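DMATS type aromatic prenyltransferase (Micromonospora olivasterospora, PDB 6ZRY) probably transfers a dimethylallyl group to carbon 6 of the tryptophan indole, as a prenyltransferase with the ABBA-barrel fold. Local coordinates at residues E157-L162 with D193-F198; G40-P43 with P48-P51; A15-V20 with P73-L78. All blocks are in the same frame, centred on the assembly; numbering follows the deposited sequence.

In the fold
Contacts 1 and 3 are buried. Each sets a helix against a strand of the same antiparallel sheet, and the two lie on opposite sides of the chain's centre, with their own centres about 31 Å apart. Their chemistry differs slightly. Contact 3 is made by apolar leucine and cysteine groups. Contact 1 sets one leucine methyl on the start of a helix and adds a water bridge beside it. Contact 2 belongs to the surface. It joins two pieces of one loop through an arginine laid over an alanine. None of the three touches another; contact 2 comes within about 12 Å of each of the others, measured between nearest atoms.

Contact 1 of 3, residues E157-L162 with D193-F198; sequences ERSPAL and DRLTFF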
loop_
_atom_site.group_PDB
_atom_site.type_symbol
_atom_site.label_atom_id
_atom_site.label_comp_id
_atom_site.label_asym_id
_atom_site.label_seq_id
_atom_site.Cartn_x
_atom_site.Cartn_y
_atom_site.Cartn_z
ATOM N N GLU A 157 -12.697 -17.956 1.268
ATOM C CA GLU A 157 -12.484 -19.419 1.089
ATOM C C GLU A 157 -11.783 -19.695 -0.250
ATOM O O GLU A 157 -10.946 -20.604 -0.305
ATOM C CB GLU A 157 -13.819 -20.178 1.144
ATOM N N ARG A 158 -12.125 -18.938 -1.279
ATOM C CA ARG A 158 -11.625 -19.146 -2.665
ATOM C C ARG A 158 -10.274 -18.467 -2.890
ATOM O O ARG A 158 -9.692 -18.714 -3.936
ATOM C CB ARG A 158 -12.647 -18.609 -3.657
ATOM C CG ARG A 158 -13.998 -19.313 -3.560
ATOM C CD ARG A 158 -14.936 -18.947 -4.691
ATOM N NE ARG A 158 -14.398 -19.421 -5.964
ATOM C CZ ARG A 158 -14.903 -19.136 -7.161
ATOM N NH1 ARG A 158 -15.987 -18.377 -7.272
ATOM N NH2 ARG A 158 -14.325 -19.617 -8.246
ATOM N N SER A 159 -9.797 -17.627 -1.955
ATOM C CA SER A 159 -8.595 -16.778 -2.171
ATOM C C SER A 159 -7.345 -17.620 -2.420
ATOM O O SER A 159 -6.607 -17.305 -3.345
ATOM C CB SER A 159 -8.396 -15.699 -1.081
ATOM O OG SER A 159 -8.249 -16.224 0.226
ATOM N N PRO A 160 -7.040 -18.716 -1.677
ATOM C CA PRO A 160 -5.797 -19.428 -1.923
ATOM C C PRO A 160 -5.765 -20.010 -3.352
ATOM O O PRO A 160 -4.715 -19.914 -3.998
ATOM C CB PRO A 160 -5.724 -20.468 -0.791
ATOM C CG PRO A 160 -6.675 -19.935 0.268
ATOM C CD PRO A 160 -7.764 -19.236 -0.515
ATOM N N ALA A 161 -6.896 -20.533 -3.838
ATOM C CA ALA A 161 -7.014 -21.177 -5.171
ATOM C C ALA A 161 -6.931 -20.122 -6.258
ATOM O O ALA A 161 -6.271 -20.377 -7.256
ATOM C CB ALA A 161 -8.308 -21.944 -5.274
ATOM N N LEU A 162 -7.578 -18.971 -6.047
ATOM C CA LEU A 162 -7.512 -17.813 -6.962
ATOM C C LEU A 162 -6.047 -17.421 -7.148
ATOM O O LEU A 162 -5.595 -17.373 -8.294
ATOM C CB LEU A 162 -8.332 -16.648 -6.408
ATOM C CG LEU A 162 -8.815 -15.623 -7.441
ATOM C CD1 LEU A 162 -9.767 -14.620 -6.826
ATOM C CD2 LEU A 162 -7.665 -14.895 -8.102
ATOM N N ASP A 193 -4.128 -15.749 8.827
ATOM C CA ASP A 193 -3.234 -15.320 7.714
ATOM C C ASP A 193 -4.061 -15.138 6.434
ATOM O O ASP A 193 -4.462 -16.123 5.824
ATOM C CB ASP A 193 -2.086 -16.297 7.514
ATOM C CG ASP A 193 -1.068 -16.300 8.649
ATOM O OD1 ASP A 193 -0.987 -15.301 9.404
ATOM O OD2 ASP A 193 -0.337 -17.281 8.747
ATOM N N ARG A 194 -4.285 -13.896 6.045
ATOM C CA ARG A 194 -5.275 -13.502 5.019
ATOM C C ARG A 194 -4.508 -12.999 3.807
ATOM O O ARG A 194 -3.551 -12.239 3.978
ATOM C CB ARG A 194 -6.219 -12.450 5.606
ATOM C CG ARG A 194 -7.132 -12.994 6.710
ATOM C CD ARG A 194 -8.440 -13.545 6.233
ATOM N NE ARG A 194 -9.248 -12.558 5.538
ATOM C CZ ARG A 194 -10.066 -11.685 6.111
ATOM N NH1 ARG A 194 -10.220 -11.663 7.430
ATOM N NH2 ARG A 194 -10.728 -10.826 5.351
ATOM N N LEU A 195 -4.903 -13.418 2.625
ATOM C CA LEU A 195 -4.327 -12.924 1.340
ATOM C C LEU A 195 -5.002 -11.588 0.985
ATOM O O LEU A 195 -6.197 -11.567 0.585
ATOM C CB LEU A 195 -4.536 -13.993 0.262
ATOM C CG LEU A 195 -3.899 -15.350 0.573
ATOM C CD1 LEU A 195 -4.538 -16.458 -0.251
ATOM C CD2 LEU A 195 -2.408 -15.322 0.363
ATOM N N THR A 196 -4.276 -10.499 1.135
ATOM C CA THR A 196 -4.872 -9.148 1.203
ATOM C C THR A 196 -4.719 -8.427 -0.133
ATOM O O THR A 196 -5.667 -7.765 -0.546
ATOM C CB THR A 196 -4.271 -8.347 2.358
ATOM O OG1 THR A 196 -4.541 -9.098 3.545
ATOM C CG2 THR A 196 -4.876 -6.962 2.443
ATOM N N PHE A 197 -3.541 -8.468 -0.747
ATOM C CA PHE A 197 -3.314 -7.820 -2.054
ATOM C C PHE A 197 -2.532 -8.742 -2.973
ATOM O O PHE A 197 -1.578 -9.367 -2.526
ATOM C CB PHE A 197 -2.494 -6.521 -1.966
ATOM C CG PHE A 197 -3.082 -5.426 -1.107
ATOM C CD1 PHE A 197 -4.311 -4.870 -1.409
ATOM C CD2 PHE A 197 -2.373 -4.922 -0.033
ATOM C CE1 PHE A 197 -4.827 -3.828 -0.650
ATOM C CE2 PHE A 197 -2.886 -3.886 0.737
ATOM C CZ PHE A 197 -4.121 -3.343 0.429
ATOM N N PHE A 198 -2.923 -8.749 -4.239
ATOM C CA PHE A 198 -2.169 -9.339 -5.351
ATOM C C PHE A 198 -1.772 -8.191 -6.256
ATOM O O PHE A 198 -2.670 -7.665 -6.926
ATOM C CB PHE A 198 -3.056 -10.385 -6.030
ATOM C CG PHE A 198 -2.410 -11.163 -7.143
ATOM C CD1 PHE A 198 -2.266 -10.613 -8.418
ATOM C CD2 PHE A 198 -2.011 -12.478 -6.942
ATOM C CE1 PHE A 198 -1.682 -11.346 -9.447
ATOM C CE2 PHE A 198 -1.419 -13.198 -7.967
ATOM C CZ PHE A 198 -1.259 -12.633 -9.214
HETATM O O HOH W 1 -7.338 -14.851 2.546
#
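Leu195 presses one methyl, CD1, onto the first turn of helix 159-170 at Ser159 and Pro160. This is the tight part. CD1 lies 3.6 Å from Pro160 CA and 3.7 Å from Ser159 C, so it rests on helix backbone more than on side-chain ends. The proline ring passes obliquely, with Pro160 CG 4.1 Å from Leu195 CD1. Leu195 holds CG anti to its carbonyl carbon (chi1 -59°), and CD1 is the branch sent to the helix. Around the contact, Leu195 also packs on Val163 of the same helix and on Leu212 and Leu214 of strand 209-220.

This is the layering of the ABBA barrel: a ring of helices surrounds a closed antiparallel sheet. Strand 193-201 carries Leu195 and Phe198 on the helix side, while Phe197 touches the bound tryptophan. A classic beta bulge, in which Thr196 and Phe197 both face Tyr213, lies just past Leu195.

The looser side is polar and holds water. Ser159 OG also touches Leu195 CD1, at 3.7 Å, but has other partners. It is hydrogen-bonded to the backbone oxygen of Val156. A water donates to Ser159 OG, with its oxygen 2.8 Å away, and accepts from Leu195 N at 2.8 Å. The nearest pair of CA atoms, Ser159 CA and Leu195 CA, is 6.7 Å apart, and the water links the serine hydroxyl to the strand backbone. On the same strand Arg194 points its CB away from the helix and forms a salt bridge with Glu152.

Contact 2 of 3, residues G40-P43 with P48-P51; sequences GPRP and PAWP
Arg42 lays its guanidinium group flat over Ala49, and the first segment leads up to this residue. Gly40 comes first. Its backbone is hydrogen-bonded to Ser7, which ties this part of the chain to the helix near the N-terminus. Pro41 follows on the exposed surface. Arg42 then makes the contact, with its own backbone bonded to Val6. CG stands anti to the backbone N (chi1 -167°), and the chain runs extended from CG to NE, which carries the head group across to the other segment. A chi4 of 90° turns the guanidinium crosswise to that chain. One face therefore covers the alanine, with Ala49 CA 3.7 Å above the plane and over its centre.

Both segments belong to the long loop between helix 26-36 and strand 61-68. The same loop continues to Gly53, Val54 and Ser55, which line the tryptophan pocket of this ABBA barrel. The contact itself lies away from that pocket.

No hydrogen bond joins the two segments. Ala49 CB is 3.7 Å from Arg42 NH1 and 3.9 Å from Arg42 CD. Arg42 NE sits 3.7 Å from Ala49 N, and it donates instead to the backbone oxygen of Pro47, just before the second segment. Beyond the two segments, Ala49 packs on Leu82 and Pro48 on Tyr350.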
loop_
_atom_site.group_PDB
_atom_site.type_symbol
_atom_site.label_atom_id
_atom_site.label_comp_id
_atom_site.label_asym_id
_atom_site.label_seq_id
_atom_site.Cartn_x
_atom_site.Cartn_y
_atom_site.Cartn_z
ATOM N N GLY A 40 -13.112 14.116 -6.612
ATOM C CA GLY A 40 -12.284 15.321 -6.696
ATOM C C GLY A 40 -13.094 16.586 -6.387
ATOM O O GLY A 40 -12.732 17.385 -5.500
ATOM N N PRO A 41 -14.187 16.849 -7.135
ATOM C CA PRO A 41 -14.971 18.059 -6.933
ATOM C C PRO A 41 -15.905 18.065 -5.720
ATOM O O PRO A 41 -16.549 19.104 -5.469
ATOM C CB PRO A 41 -15.834 18.147 -8.214
ATOM C CG PRO A 41 -15.167 17.220 -9.186
ATOM C CD PRO A 41 -14.610 16.108 -8.328
ATOM N N ARG A 42 -15.982 16.958 -5.000
ATOM C CA ARG A 42 -16.893 16.776 -3.851
ATOM C C ARG A 42 -16.452 17.681 -2.699
ATOM O O ARG A 42 -15.283 17.728 -2.356
ATOM C CB ARG A 42 -16.898 15.319 -3.432
ATOM C CG ARG A 42 -18.009 14.971 -2.475
ATOM C CD ARG A 42 -17.945 13.522 -2.063
ATOM N NE ARG A 42 -18.966 13.271 -1.077
ATOM C CZ ARG A 42 -20.189 12.889 -1.354
ATOM N NH1 ARG A 42 -20.551 12.681 -2.603
ATOM N NH2 ARG A 42 -21.045 12.660 -0.373
ATOM N N PRO A 43 -17.365 18.473 -2.101
ATOM C CA PRO A 43 -17.004 19.309 -0.950
ATOM C C PRO A 43 -16.538 18.489 0.266
ATOM O O PRO A 43 -17.128 17.468 0.540
ATOM C CB PRO A 43 -18.303 20.062 -0.615
ATOM C CG PRO A 43 -19.148 19.973 -1.887
ATOM C CD PRO A 43 -18.763 18.664 -2.548
ATOM N N PRO A 48 -17.866 11.317 3.344
ATOM C CA PRO A 48 -17.265 10.543 2.265
ATOM C C PRO A 48 -18.331 9.973 1.322
ATOM O O PRO A 48 -19.351 9.556 1.801
ATOM C CB PRO A 48 -16.499 9.426 2.988
ATOM C CG PRO A 48 -16.238 9.984 4.365
ATOM C CD PRO A 48 -17.387 10.915 4.657
ATOM N N ALA A 49 -18.023 9.917 0.028
ATOM C CA ALA A 49 -18.930 9.434 -1.044
ATOM C C ALA A 49 -19.231 7.950 -0.844
ATOM O O ALA A 49 -20.291 7.513 -1.301
ATOM C CB ALA A 49 -18.326 9.703 -2.386
ATOM N N TRP A 50 -18.357 7.238 -0.116
ATOM C CA TRP A 50 -18.343 5.759 0.043
ATOM C C TRP A 50 -17.324 5.436 1.128
ATOM O O TRP A 50 -16.318 6.140 1.208
ATOM C CB TRP A 50 -17.949 5.113 -1.294
ATOM C CG TRP A 50 -17.594 3.670 -1.190
ATOM C CD1 TRP A 50 -16.351 3.100 -1.189
ATOM C CD2 TRP A 50 -18.525 2.604 -1.060
ATOM N NE1 TRP A 50 -16.457 1.746 -1.069
ATOM C CE2 TRP A 50 -17.781 1.417 -0.974
ATOM C CE3 TRP A 50 -19.918 2.556 -1.001
ATOM C CZ2 TRP A 50 -18.390 0.176 -0.840
ATOM C CZ3 TRP A 50 -20.521 1.332 -0.870
ATOM C CH2 TRP A 50 -19.763 0.159 -0.779
ATOM N N PRO A 51 -17.555 4.447 2.019
ATOM C CA PRO A 51 -16.567 4.127 3.058
ATOM C C PRO A 51 -15.355 3.339 2.527
ATOM O O PRO A 51 -15.183 2.166 2.902
ATOM C CB PRO A 51 -17.363 3.343 4.115
ATOM C CG PRO A 51 -18.593 2.819 3.370
ATOM C CD PRO A 51 -18.833 3.739 2.207
#

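Contact 3 of 3, residues A15-V20 with P73-L78; sequences ARLCEV and PTLRIL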
loop_
_atom_site.group_PDB
_atom_site.type_symbol
_atom_site.label_atom_id
_atom_site.label_comp_id
_atom_site.label_asym_id
_atom_site.label_seq_id
_atom_site.Cartn_x
_atom_site.Cartn_y
_atom_site.Cartn_z
ATOM N N ALA A 15 1.262 18.413 -4.435
ATOM C CA ALA A 15 2.121 19.493 -4.998
ATOM C C ALA A 15 3.312 19.733 -4.052
ATOM O O ALA A 15 4.453 19.767 -4.523
ATOM C CB ALA A 15 1.303 20.739 -5.218
ATOM N N ARG A 16 3.053 19.829 -2.753
ATOM C CA ARG A 16 4.101 20.062 -1.739
ATOM C C ARG A 16 4.981 18.814 -1.617
ATOM O O ARG A 16 6.224 18.974 -1.528
ATOM C CB ARG A 16 3.466 20.520 -0.424
ATOM C CG ARG A 16 2.832 21.903 -0.488
ATOM C CD ARG A 16 2.368 22.361 0.876
ATOM N NE ARG A 16 1.302 21.525 1.398
ATOM C CZ ARG A 16 -0.017 21.733 1.214
ATOM N NH1 ARG A 16 -0.902 20.883 1.724
ATOM N NH2 ARG A 16 -0.449 22.791 0.530
ATOM N N LEU A 17 4.410 17.614 -1.670
ATOM C CA LEU A 17 5.201 16.366 -1.516
ATOM C C LEU A 17 6.177 16.221 -2.702
ATOM O O LEU A 17 7.304 15.656 -2.514
ATOM C CB LEU A 17 4.243 15.176 -1.465
ATOM C CG LEU A 17 3.621 14.887 -0.108
ATOM C CD1 LEU A 17 2.585 13.783 -0.244
ATOM C CD2 LEU A 17 4.686 14.475 0.908
ATOM N N CYS A 18 5.735 16.627 -3.885
ATOM C CA CYS A 18 6.527 16.565 -5.137
ATOM C C CYS A 18 7.784 17.418 -4.975
ATOM O O CYS A 18 8.877 16.932 -5.372
ATOM C CB CYS A 18 5.718 17.020 -6.342
ATOM S SG CYS A 18 4.647 15.728 -6.993
ATOM N N GLU A 19 7.636 18.621 -4.414
ATOM C CA GLU A 19 8.752 19.570 -4.166
ATOM C C GLU A 19 9.721 18.928 -3.193
ATOM O O GLU A 19 10.920 18.982 -3.439
ATOM C CB GLU A 19 8.258 20.889 -3.584
ATOM C CG GLU A 19 7.458 21.720 -4.561
ATOM C CD GLU A 19 7.609 23.224 -4.379
ATOM O OE1 GLU A 19 7.397 23.696 -3.255
ATOM O OE2 GLU A 19 7.951 23.913 -5.364
ATOM N N VAL A 20 9.200 18.330 -2.128
ATOM C CA VAL A 20 10.026 17.646 -1.095
ATOM C C VAL A 20 10.885 16.563 -1.782
ATOM O O VAL A 20 12.088 16.517 -1.496
ATOM C CB VAL A 20 9.155 17.075 0.048
ATOM C CG1 VAL A 20 9.937 16.142 0.951
ATOM C CG2 VAL A 20 8.513 18.174 0.865
ATOM N N PRO A 73 14.152 10.097 -2.798
ATOM C CA PRO A 73 12.952 9.401 -2.327
ATOM C C PRO A 73 11.899 9.193 -3.427
ATOM O O PRO A 73 11.776 10.009 -4.300
ATOM C CB PRO A 73 12.392 10.307 -1.219
ATOM C CG PRO A 73 13.584 11.161 -0.812
ATOM C CD PRO A 73 14.365 11.363 -2.099
ATOM N N THR A 74 11.159 8.103 -3.322
ATOM C CA THR A 74 10.062 7.747 -4.222
ATOM C C THR A 74 8.738 8.156 -3.558
ATOM O O THR A 74 8.488 7.741 -2.444
ATOM C CB THR A 74 10.103 6.268 -4.580
ATOM O OG1 THR A 74 11.347 5.974 -5.223
ATOM C CG2 THR A 74 8.968 5.868 -5.491
ATOM N N LEU A 75 7.910 8.906 -4.263
ATOM C CA LEU A 75 6.570 9.319 -3.770
ATOM C C LEU A 75 5.540 8.404 -4.430
ATOM O O LEU A 75 5.658 8.138 -5.636
ATOM C CB LEU A 75 6.422 10.802 -4.123
ATOM C CG LEU A 75 5.098 11.507 -3.887
ATOM C CD1 LEU A 75 4.634 11.386 -2.444
ATOM C CD2 LEU A 75 5.252 12.975 -4.273
ATOM N N ARG A 76 4.577 7.912 -3.666
ATOM C CA ARG A 76 3.505 7.057 -4.220
ATOM C C ARG A 76 2.148 7.509 -3.681
ATOM O O ARG A 76 2.084 8.083 -2.564
ATOM C CB ARG A 76 3.778 5.586 -3.916
ATOM C CG ARG A 76 5.184 5.137 -4.286
ATOM C CD ARG A 76 6.163 5.244 -3.113
ATOM N NE ARG A 76 5.575 4.611 -1.941
ATOM C CZ ARG A 76 5.356 3.283 -1.815
ATOM N NH1 ARG A 76 5.739 2.447 -2.766
ATOM N NH2 ARG A 76 4.779 2.802 -0.725
ATOM N N ILE A 77 1.117 7.254 -4.471
ATOM C CA ILE A 77 -0.294 7.406 -4.076
ATOM C C ILE A 77 -0.933 6.046 -4.256
ATOM O O ILE A 77 -0.854 5.525 -5.388
ATOM C CB ILE A 77 -1.027 8.448 -4.934
ATOM C CG1 ILE A 77 -0.447 9.846 -4.755
ATOM C CG2 ILE A 77 -2.498 8.398 -4.599
ATOM C CD1 ILE A 77 -0.856 10.825 -5.821
ATOM N N LEU A 78 -1.591 5.541 -3.221
ATOM C CA LEU A 78 -2.489 4.376 -3.311
ATOM C C LEU A 78 -3.914 4.897 -3.304
ATOM O O LEU A 78 -4.229 5.722 -2.451
ATOM C CB LEU A 78 -2.232 3.447 -2.124
ATOM C CG LEU A 78 -3.096 2.181 -2.061
ATOM C CD1 LEU A 78 -2.687 1.192 -3.139
ATOM C CD2 LEU A 78 -2.981 1.533 -0.712
#
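The helix of Leu17 and Cys18 runs past the strand at Leu75, where the backbones come nearest, with 7.4 Å from Cys18 CA to Leu75 CA. No hydrogen bond joins them. The contact is made by side chains, and Leu75 does most of the reaching. Its CG stands anti to the backbone N (chi1 174°), which carries both methyls to the helix. Leu75 CD2 lies 3.7 Å from Leu17 CB and also 3.7 Å from Cys18 N, so it reaches the helix backbone. Leu75 CD1 meets Leu17 CD1 at 3.8 Å, and the leucine side chains cross at about a right angle. Cys18 points its CB away from the strand, yet its SG comes to 3.9 Å from Leu75 CD2. With an alanine at Leu75, both methyls would be gone, and a gap would probably open between the strand, Leu17 and Cys18.

The helix is one of those packed on the outside of the ABBA barrel. Leu17 also rests on Phe63 of strand 61-68 and on Ala311, Ala314 and Val315 of helix 305-315. Cys18 meets Pro28 of helix 26-36, and strand 71-79 is itself held between strands 61-68 and 131-138.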